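Long-range contacts in phenolic acid decarboxylase (Sedimentibacter hydroxybenzoicus, PDB 7AE5), which catalyses the reversible, non-oxidative decarboxylation of 4-hydroxybenzoate and 3,4-dihydroxybenzoate under anaerobic conditions: residues V148-P153 and L201-T206; K244-D249 and V260-I265; V414-N419 and M434-I439. One frame throughout, in Å; residues are numbered along the deposited sequence.

Interaction 1: residues V148-P153 and L201-T206; sequences VVTADP and LPIAIT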
loop_
_atom_site.group_PDB
_atom_site.type_symbol
_atom_site.label_atom_id
_atom_site.label_comp_id
_atom_site.label_asym_id
_atom_site.label_seq_id
_atom_site.Cartn_x
_atom_site.Cartn_y
_atom_site.Cartn_z
ATOM N N VAL C 148 2.407 -6.094 47.463
ATOM C CA VAL C 148 3.572 -5.476 48.087
ATOM C C VAL C 148 3.239 -4.032 48.437
ATOM O O VAL C 148 2.791 -3.263 47.576
ATOM C CB VAL C 148 4.796 -5.555 47.160
ATOM C CG1 VAL C 148 5.856 -4.547 47.580
ATOM C CG2 VAL C 148 5.354 -6.971 47.137
ATOM N N VAL C 149 3.481 -3.659 49.693
ATOM C CA VAL C 149 3.049 -2.380 50.249
ATOM C C VAL C 149 4.267 -1.495 50.481
ATOM O O VAL C 149 5.221 -1.902 51.155
ATOM C CB VAL C 149 2.266 -2.579 51.558
ATOM C CG1 VAL C 149 1.489 -1.322 51.908
ATOM C CG2 VAL C 149 1.339 -3.777 51.443
ATOM N N THR C 150 4.227 -0.285 49.924
ATOM C CA THR C 150 5.234 0.744 50.155
ATOM C C THR C 150 4.538 2.044 50.537
ATOM O O THR C 150 3.319 2.184 50.403
ATOM C CB THR C 150 6.122 0.971 48.922
ATOM O OG1 THR C 150 5.493 1.913 48.044
ATOM C CG2 THR C 150 6.375 -0.328 48.177
ATOM N N ALA C 151 5.329 3.002 51.013
ATOM C CA ALA C 151 4.836 4.318 51.410
ATOM C C ALA C 151 6.041 5.212 51.675
ATOM O O ALA C 151 7.193 4.799 51.515
ATOM C CB ALA C 151 3.928 4.240 52.641
ATOM N N ASP C 152 5.763 6.449 52.081
ATOM C CA ASP C 152 6.832 7.342 52.503
ATOM C C ASP C 152 6.961 7.330 54.021
ATOM O O ASP C 152 5.950 7.383 54.729
ATOM C CB ASP C 152 6.572 8.771 52.025
ATOM N N PRO C 153 8.187 7.240 54.548
ATOM C CA PRO C 153 8.363 7.186 56.008
ATOM C C PRO C 153 7.974 8.474 56.714
ATOM O O PRO C 153 7.154 8.454 57.637
ATOM C CB PRO C 153 9.862 6.895 56.167
ATOM C CG PRO C 153 10.258 6.244 54.883
ATOM C CD PRO C 153 9.436 6.933 53.833
ATOM N N LEU C 201 15.118 0.349 52.969
ATOM C CA LEU C 201 13.823 0.882 52.545
ATOM C C LEU C 201 12.753 -0.138 52.902
ATOM O O LEU C 201 12.700 -1.218 52.277
ATOM C CB LEU C 201 13.805 1.192 51.050
ATOM C CG LEU C 201 12.950 2.384 50.605
ATOM C CD1 LEU C 201 13.202 2.695 49.146
ATOM C CD2 LEU C 201 11.467 2.135 50.833
ATOM N N PRO C 202 11.876 0.158 53.858
ATOM C CA PRO C 202 10.955 -0.867 54.359
ATOM C C PRO C 202 9.802 -1.130 53.403
ATOM O O PRO C 202 9.235 -0.212 52.807
ATOM C CB PRO C 202 10.450 -0.278 55.684
ATOM C CG PRO C 202 10.886 1.174 55.700
ATOM C CD PRO C 202 11.588 1.488 54.417
ATOM N N ILE C 203 9.471 -2.416 53.254
ATOM C CA ILE C 203 8.297 -2.852 52.508
ATOM C C ILE C 203 7.613 -3.965 53.290
ATOM O O ILE C 203 8.195 -4.580 54.186
ATOM C CB ILE C 203 8.626 -3.347 51.076
ATOM C CG1 ILE C 203 9.116 -4.796 51.101
ATOM C CG2 ILE C 203 9.642 -2.442 50.390
ATOM C CD1 ILE C 203 9.275 -5.400 49.727
ATOM N N ALA C 204 6.355 -4.214 52.938
ATOM C CA ALA C 204 5.587 -5.333 53.463
ATOM C C ALA C 204 5.062 -6.162 52.301
ATOM O O ALA C 204 4.557 -5.616 51.316
ATOM C CB ALA C 204 4.426 -4.855 54.338
ATOM N N ILE C 205 5.193 -7.480 52.417
ATOM C CA ILE C 205 4.799 -8.414 51.367
ATOM C C ILE C 205 3.694 -9.294 51.933
ATOM O O ILE C 205 3.948 -10.132 52.807
ATOM C CB ILE C 205 5.984 -9.259 50.878
ATOM C CG1 ILE C 205 7.092 -8.360 50.328
ATOM C CG2 ILE C 205 5.538 -10.249 49.820
ATOM C CD1 ILE C 205 8.417 -9.067 50.168
ATOM N N THR C 206 2.472 -9.106 51.443
ATOM C CA THR C 206 1.318 -9.851 51.926
ATOM C C THR C 206 0.936 -10.943 50.935
ATOM O O THR C 206 0.892 -10.711 49.722
ATOM C CB THR C 206 0.124 -8.925 52.168
ATOM O OG1 THR C 206 -0.399 -8.473 50.913
ATOM C CG2 THR C 206 0.545 -7.724 53.005
#
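Val149 packs on Ala204, CB to CB at 4.2 Å, on one face of an antiparallel strand pair. On the other face Val148, which with Val149 buries the most surface here, divides its work between two isoleucines. Its CG1, set anti to the backbone N (chi1 162°), reaches CD1 of Ile203 at 4.1 Å, while its CG2 lies 3.9 Å from CG1 of Ile205, the two side chains leaving the sheet alongside each other.

The backbone bonds show the register. Val149 and Ala204 form a hydrogen-bonded pair: Val149 N donates to Ala204 O over 2.8 Å, close to linear at 168°, and Ala204 N returns a bond to Val149 O at 3.1 Å. Val148 and Ile205 are the adjoining non-hydrogen-bonded pair, and Val148 CA adds a CA-H...O contact to Ala204 O.

Both strands belong to the antiparallel sheet of the family's Rift-related domain. Strand 147-150 also bonds to Gly165 and Asn163, and the side chains of Val148 and Thr150 lie about 4 Å from those of Tyr167 and Met184, respectively, residues predicted to bind prenylated FMN. Branched aliphatic groups on the Val148 face, with the amide N and O of Val149 and Ala204 paired with each other, imply a buried, apolar seam beside the probable cofactor site.

Interaction 2: residues K244-D249 and V260-I265; sequences KSDLYD and VLEGHI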
loop_
_atom_site.group_PDB
_atom_site.type_symbol
_atom_site.label_atom_id
_atom_site.label_comp_id
_atom_site.label_asym_id
_atom_site.label_seq_id
_atom_site.Cartn_x
_atom_site.Cartn_y
_atom_site.Cartn_z
ATOM N N LYS C 244 -1.829 -1.980 61.159
ATOM C CA LYS C 244 -0.461 -1.493 61.046
ATOM C C LYS C 244 0.525 -2.653 61.047
ATOM O O LYS C 244 0.328 -3.659 61.734
ATOM C CB LYS C 244 -0.145 -0.538 62.198
ATOM C CG LYS C 244 0.972 0.450 61.907
ATOM C CD LYS C 244 1.302 1.273 63.142
ATOM C CE LYS C 244 2.207 0.498 64.087
ATOM N NZ LYS C 244 3.337 1.330 64.580
ATOM N N SER C 245 1.589 -2.512 60.262
ATOM C CA SER C 245 2.657 -3.495 60.296
ATOM C C SER C 245 3.357 -3.453 61.651
ATOM O O SER C 245 3.305 -2.455 62.377
ATOM C CB SER C 245 3.659 -3.247 59.168
ATOM O OG SER C 245 4.667 -2.334 59.570
ATOM N N ASP C 246 4.018 -4.558 61.990
ATOM C CA ASP C 246 4.614 -4.680 63.316
ATOM C C ASP C 246 5.821 -3.764 63.471
ATOM O O ASP C 246 5.958 -3.068 64.484
ATOM C CB ASP C 246 5.002 -6.135 63.581
ATOM C CG ASP C 246 3.986 -6.861 64.443
ATOM O OD1 ASP C 246 2.941 -6.258 64.767
ATOM O OD2 ASP C 246 4.234 -8.032 64.795
ATOM N N LEU C 247 6.704 -3.741 62.475
ATOM C CA LEU C 247 7.971 -3.032 62.601
ATOM C C LEU C 247 7.945 -1.625 62.025
ATOM O O LEU C 247 8.814 -0.816 62.372
ATOM C CB LEU C 247 9.089 -3.823 61.914
ATOM C CG LEU C 247 9.214 -5.298 62.291
ATOM C CD1 LEU C 247 10.255 -5.978 61.418
ATOM C CD2 LEU C 247 9.570 -5.435 63.760
ATOM N N TYR C 248 6.981 -1.306 61.166
ATOM C CA TYR C 248 6.997 -0.059 60.413
ATOM C C TYR C 248 5.663 0.651 60.584
ATOM O O TYR C 248 4.609 0.080 60.285
ATOM C CB TYR C 248 7.308 -0.332 58.941
ATOM C CG TYR C 248 8.623 -1.063 58.762
ATOM C CD1 TYR C 248 9.816 -0.493 59.188
ATOM C CD2 TYR C 248 8.669 -2.331 58.198
ATOM C CE1 TYR C 248 11.021 -1.156 59.041
ATOM C CE2 TYR C 248 9.870 -3.004 58.047
ATOM C CZ TYR C 248 11.043 -2.411 58.471
ATOM O OH TYR C 248 12.242 -3.071 58.324
ATOM N N ASP C 249 5.717 1.899 61.058
ATOM C CA ASP C 249 4.502 2.630 61.404
ATOM C C ASP C 249 3.744 3.078 60.160
ATOM O O ASP C 249 2.508 3.093 60.150
ATOM C CB ASP C 249 4.856 3.837 62.274
ATOM C CG ASP C 249 5.454 3.438 63.609
ATOM O OD1 ASP C 249 5.422 2.234 63.938
ATOM O OD2 ASP C 249 5.957 4.329 64.329
ATOM N N VAL C 260 2.280 -12.279 56.125
ATOM C CA VAL C 260 2.814 -10.934 55.940
ATOM C C VAL C 260 4.324 -10.996 56.120
ATOM O O VAL C 260 4.812 -11.503 57.136
ATOM C CB VAL C 260 2.195 -9.920 56.921
ATOM C CG1 VAL C 260 2.784 -8.537 56.692
ATOM C CG2 VAL C 260 0.681 -9.888 56.773
ATOM N N LEU C 261 5.059 -10.486 55.137
ATOM C CA LEU C 261 6.520 -10.477 55.158
ATOM C C LEU C 261 6.981 -9.033 55.320
ATOM O O LEU C 261 6.971 -8.258 54.359
ATOM C CB LEU C 261 7.091 -11.099 53.887
ATOM C CG LEU C 261 6.586 -12.488 53.500
ATOM C CD1 LEU C 261 7.377 -13.030 52.322
ATOM C CD2 LEU C 261 6.683 -13.429 54.683
ATOM N N GLU C 262 7.386 -8.675 56.534
ATOM C CA GLU C 262 7.906 -7.344 56.805
ATOM C C GLU C 262 9.420 -7.348 56.642
ATOM O O GLU C 262 10.112 -8.191 57.220
ATOM C CB GLU C 262 7.514 -6.886 58.209
ATOM C CG GLU C 262 6.013 -6.878 58.442
ATOM C CD GLU C 262 5.638 -6.428 59.840
ATOM O OE1 GLU C 262 6.471 -5.770 60.498
ATOM O OE2 GLU C 262 4.507 -6.730 60.277
ATOM N N GLY C 263 9.925 -6.417 55.847
ATOM C CA GLY C 263 11.345 -6.360 55.600
ATOM C C GLY C 263 11.752 -5.051 54.967
ATOM O O GLY C 263 11.042 -4.049 55.064
ATOM N N HIS C 264 12.908 -5.072 54.307
ATOM C CA HIS C 264 13.456 -3.861 53.718
ATOM C C HIS C 264 14.320 -4.208 52.516
ATOM O O HIS C 264 14.970 -5.256 52.479
ATOM C CB HIS C 264 14.288 -3.067 54.733
ATOM C CG HIS C 264 15.507 -3.793 55.215
ATOM N ND1 HIS C 264 15.536 -4.492 56.402
ATOM C CD2 HIS C 264 16.740 -3.926 54.670
ATOM C CE1 HIS C 264 16.734 -5.025 56.569
ATOM N NE2 HIS C 264 17.484 -4.695 55.532
ATOM N N ILE C 265 14.326 -3.305 51.536
ATOM C CA ILE C 265 15.285 -3.395 50.444
ATOM C C ILE C 265 16.680 -3.118 50.988
ATOM O O ILE C 265 16.906 -2.123 51.688
ATOM C CB ILE C 265 14.922 -2.415 49.320
ATOM C CG1 ILE C 265 13.437 -2.529 48.970
ATOM C CG2 ILE C 265 15.795 -2.667 48.099
ATOM C CD1 ILE C 265 13.080 -1.936 47.623
#
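Glu262 places CG anti to its carbonyl carbon (chi1 -58°) and runs extended beyond it, which carries its carboxylate off strand 259-265 to the amides of Asp246 and Leu247. This is a carboxylate gripping two consecutive main-chain amides of a loop in the Rift-related domain, between strands 241-244 and 252-254. Asp246 N donates to Glu262 OE2 over 2.8 Å, nearly straight at 171°, and Leu247 N donates to Glu262 OE1, also at 2.8 Å but more bent, at 153°. Both oxygens are met on their syn sides with the donors somewhat out of the carboxylate plane, so the two bonds together should fix its rotation. Glu262 has by far the largest surface covered in this contact.

Carbon closes round the same group: Leu247 CG sits 3.3 Å from Glu262 OE1, the two side chains passing at a slant, and Asp246 CB is 3.4 Å from Glu262 OE2. The Asp246 carboxylate leads away from this grip to salt bridges with Arg296, Lys115 and Arg109, which probably offset the like charge of Glu262 nearby. Within the loop, Ser245 OG donates to Tyr248 O over 2.5 Å, in the carbonyl plane and on a lone pair, linking the two ends of the Ser245-Tyr248 stretch.

Beyond Glu262, the Tyr248 ring comes up to Gly263 of the strand, while its hydroxyl and His264 ND1 both go to Asp295 OD2, the tyrosine bond being weak. Tyr248 CE2 approaches Gly263 O obliquely to the ring, at 3.4 Å.

Interaction 3: residues V414-N419 and M434-I439; sequences VSIIEN and MHTKMI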
loop_
_atom_site.group_PDB
_atom_site.type_symbol
_atom_site.label_atom_id
_atom_site.label_comp_id
_atom_site.label_asym_id
_atom_site.label_seq_id
_atom_site.Cartn_x
_atom_site.Cartn_y
_atom_site.Cartn_z
ATOM N N VAL C 414 -9.696 -1.535 6.932
ATOM C CA VAL C 414 -8.469 -1.942 7.618
ATOM C C VAL C 414 -7.381 -0.916 7.331
ATOM O O VAL C 414 -7.023 -0.691 6.169
ATOM C CB VAL C 414 -8.011 -3.346 7.190
ATOM C CG1 VAL C 414 -6.689 -3.692 7.856
ATOM C CG2 VAL C 414 -9.070 -4.381 7.535
ATOM N N SER C 415 -6.829 -0.324 8.389
ATOM C CA SER C 415 -5.832 0.732 8.270
ATOM C C SER C 415 -4.531 0.306 8.936
ATOM O O SER C 415 -4.530 -0.098 10.103
ATOM C CB SER C 415 -6.341 2.030 8.893
ATOM O OG SER C 415 -7.284 2.646 8.036
ATOM N N ILE C 416 -3.431 0.421 8.198
ATOM C CA ILE C 416 -2.098 0.059 8.665
ATOM C C ILE C 416 -1.280 1.340 8.776
ATOM O O ILE C 416 -1.040 2.015 7.767
ATOM C CB ILE C 416 -1.428 -0.945 7.714
ATOM C CG1 ILE C 416 -2.250 -2.232 7.618
ATOM C CG2 ILE C 416 -0.023 -1.255 8.165
ATOM C CD1 ILE C 416 -2.274 -3.029 8.894
ATOM N N ILE C 417 -0.849 1.677 9.991
ATOM C CA ILE C 417 -0.179 2.948 10.268
ATOM C C ILE C 417 1.196 2.659 10.861
ATOM O O ILE C 417 1.297 2.083 11.951
ATOM C CB ILE C 417 -1.008 3.829 11.213
ATOM C CG1 ILE C 417 -2.452 3.923 10.720
ATOM C CG2 ILE C 417 -0.395 5.217 11.322
ATOM C CD1 ILE C 417 -3.466 4.074 11.830
ATOM N N GLU C 418 2.245 3.086 10.163
ATOM C CA GLU C 418 3.617 2.773 10.537
ATOM C C GLU C 418 4.209 3.828 11.470
ATOM O O GLU C 418 3.736 4.965 11.551
ATOM C CB GLU C 418 4.496 2.651 9.292
ATOM C CG GLU C 418 4.089 1.546 8.342
ATOM C CD GLU C 418 5.185 1.203 7.356
ATOM O OE1 GLU C 418 6.274 1.813 7.441
ATOM O OE2 GLU C 418 4.959 0.323 6.498
ATOM N N ASN C 419 5.265 3.421 12.178
ATOM C CA ASN C 419 6.099 4.323 12.977
ATOM C C ASN C 419 5.301 5.022 14.077
ATOM O O ASN C 419 5.492 6.208 14.353
ATOM C CB ASN C 419 6.810 5.343 12.087
ATOM C CG ASN C 419 8.199 5.670 12.584
ATOM O OD1 ASN C 419 8.928 4.787 13.038
ATOM N ND2 ASN C 419 8.577 6.942 12.499
ATOM N N MET C 434 8.690 0.146 18.700
ATOM C CA MET C 434 7.820 0.875 17.793
ATOM C C MET C 434 6.729 -0.047 17.267
ATOM O O MET C 434 6.938 -1.252 17.094
ATOM C CB MET C 434 8.607 1.468 16.619
ATOM C CG MET C 434 9.806 2.285 17.044
ATOM S SD MET C 434 9.325 3.889 17.715
ATOM C CE MET C 434 8.405 4.572 16.339
ATOM N N HIS C 435 5.559 0.531 17.020
ATOM C CA HIS C 435 4.412 -0.208 16.524
ATOM C C HIS C 435 4.055 0.240 15.117
ATOM O O HIS C 435 4.235 1.402 14.742
ATOM C CB HIS C 435 3.185 -0.021 17.424
ATOM C CG HIS C 435 2.997 -1.110 18.431
ATOM N ND1 HIS C 435 2.283 -0.929 19.596
ATOM C CD2 HIS C 435 3.434 -2.391 18.452
ATOM C CE1 HIS C 435 2.285 -2.052 20.291
ATOM N NE2 HIS C 435 2.977 -2.956 19.619
ATOM N N THR C 436 3.561 -0.708 14.338
ATOM C CA THR C 436 2.735 -0.423 13.177
ATOM C C THR C 436 1.317 -0.805 13.579
ATOM O O THR C 436 1.034 -1.982 13.818
ATOM C CB THR C 436 3.203 -1.192 11.947
ATOM O OG1 THR C 436 4.390 -0.582 11.430
ATOM C CG2 THR C 436 2.137 -1.152 10.887
ATOM N N LYS C 437 0.445 0.190 13.696
ATOM C CA LYS C 437 -0.887 -0.035 14.238
ATOM C C LYS C 437 -1.819 -0.606 13.178
ATOM O O LYS C 437 -1.659 -0.359 11.978
ATOM C CB LYS C 437 -1.472 1.266 14.787
ATOM C CG LYS C 437 -0.591 1.984 15.796
ATOM C CD LYS C 437 -0.504 1.235 17.111
ATOM C CE LYS C 437 0.107 2.107 18.198
ATOM N NZ LYS C 437 0.254 1.375 19.486
ATOM N N MET C 438 -2.807 -1.373 13.636
ATOM C CA MET C 438 -3.839 -1.927 12.769
ATOM C C MET C 438 -5.204 -1.571 13.337
ATOM O O MET C 438 -5.553 -2.003 14.441
ATOM C CB MET C 438 -3.698 -3.444 12.619
ATOM C CG MET C 438 -4.478 -3.998 11.436
ATOM S SD MET C 438 -4.494 -5.796 11.285
ATOM C CE MET C 438 -3.652 -6.293 12.780
ATOM N N ILE C 439 -5.964 -0.782 12.586
ATOM C CA ILE C 439 -7.330 -0.415 12.937
ATOM C C ILE C 439 -8.272 -1.173 12.014
ATOM O O ILE C 439 -8.100 -1.150 10.790
ATOM C CB ILE C 439 -7.556 1.103 12.819
ATOM C CG1 ILE C 439 -6.583 1.866 13.717
ATOM C CG2 ILE C 439 -8.993 1.459 13.159
ATOM C CD1 ILE C 439 -6.646 3.366 13.520
#
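Thr436 and Ile416 meet methyl to methyl, CG2 to CG2 at 3.5 Å, a close approach for two methyl carbons. Thr436 CG2 stands anti to the backbone N (chi1 -75°, measured to OG1), which directs it toward Ile416, while OG1 turns to Glu418, 3.8 Å from its CG. With an alanine here both branches go, which would probably open a gap beside Ile416 CG2 and take away the neighbour of Glu418 CG. Further along this face, CD1 of Ile416 rests on CG of Met438 at 3.5 Å, the side chains alongside. The reverse face carries Ile417 and Ile439, whose CD1 atoms approach to 3.7 Å.

Behind these side chains stand two hydrogen-bonded pairs, Ser415 with Ile439 and Ile417 with Lys437, each joined by reciprocal amide bonds. Ser415 N to Ile439 O is 2.8 Å, at 164°; Lys437 N to Ile417 O is shorter, 2.7 Å, but bent to 143°. The strands are antiparallel neighbours in the mixed sheet of the family's C-terminal domain, with 414-421 at the edge within this chain and 434-441 inside it, paired also with 384-388.

Farther out, Lys437 NZ has four acceptors to share its three protons, His435 ND1 and the carbonyls of Ser382, Met379 and Pro421; His435 NE2 bonds to Asp426. Two other subunits cover the strands: Lys366 of a second subunit bonds to Glu418 O, and Val414 of a third packs on Met438.

How the interactions relate
The three contacts come one after another along the chain, without nesting or interleaving. Interactions 1 and 2 are close neighbours, their centres 7 Å apart, in the Rift-related domain: strands 201-207 and 259-265 adjoin in one antiparallel sheet, where Ile205 O probably accepts a hydrogen bond from Leu261 N at 2.6 Å, and Pro202 packs on Tyr248. Interaction 3 lies in the C-terminal domain on a separate mixed sheet, with centres about 41 Å from interaction 1 and 47 Å from interaction 2. Interaction 1 thus borders the predicted prenylated FMN site, interaction 2 holds a loop against the neighbouring strand farther from it, and residues 414-419 and 434-439 face other subunits of the assembly.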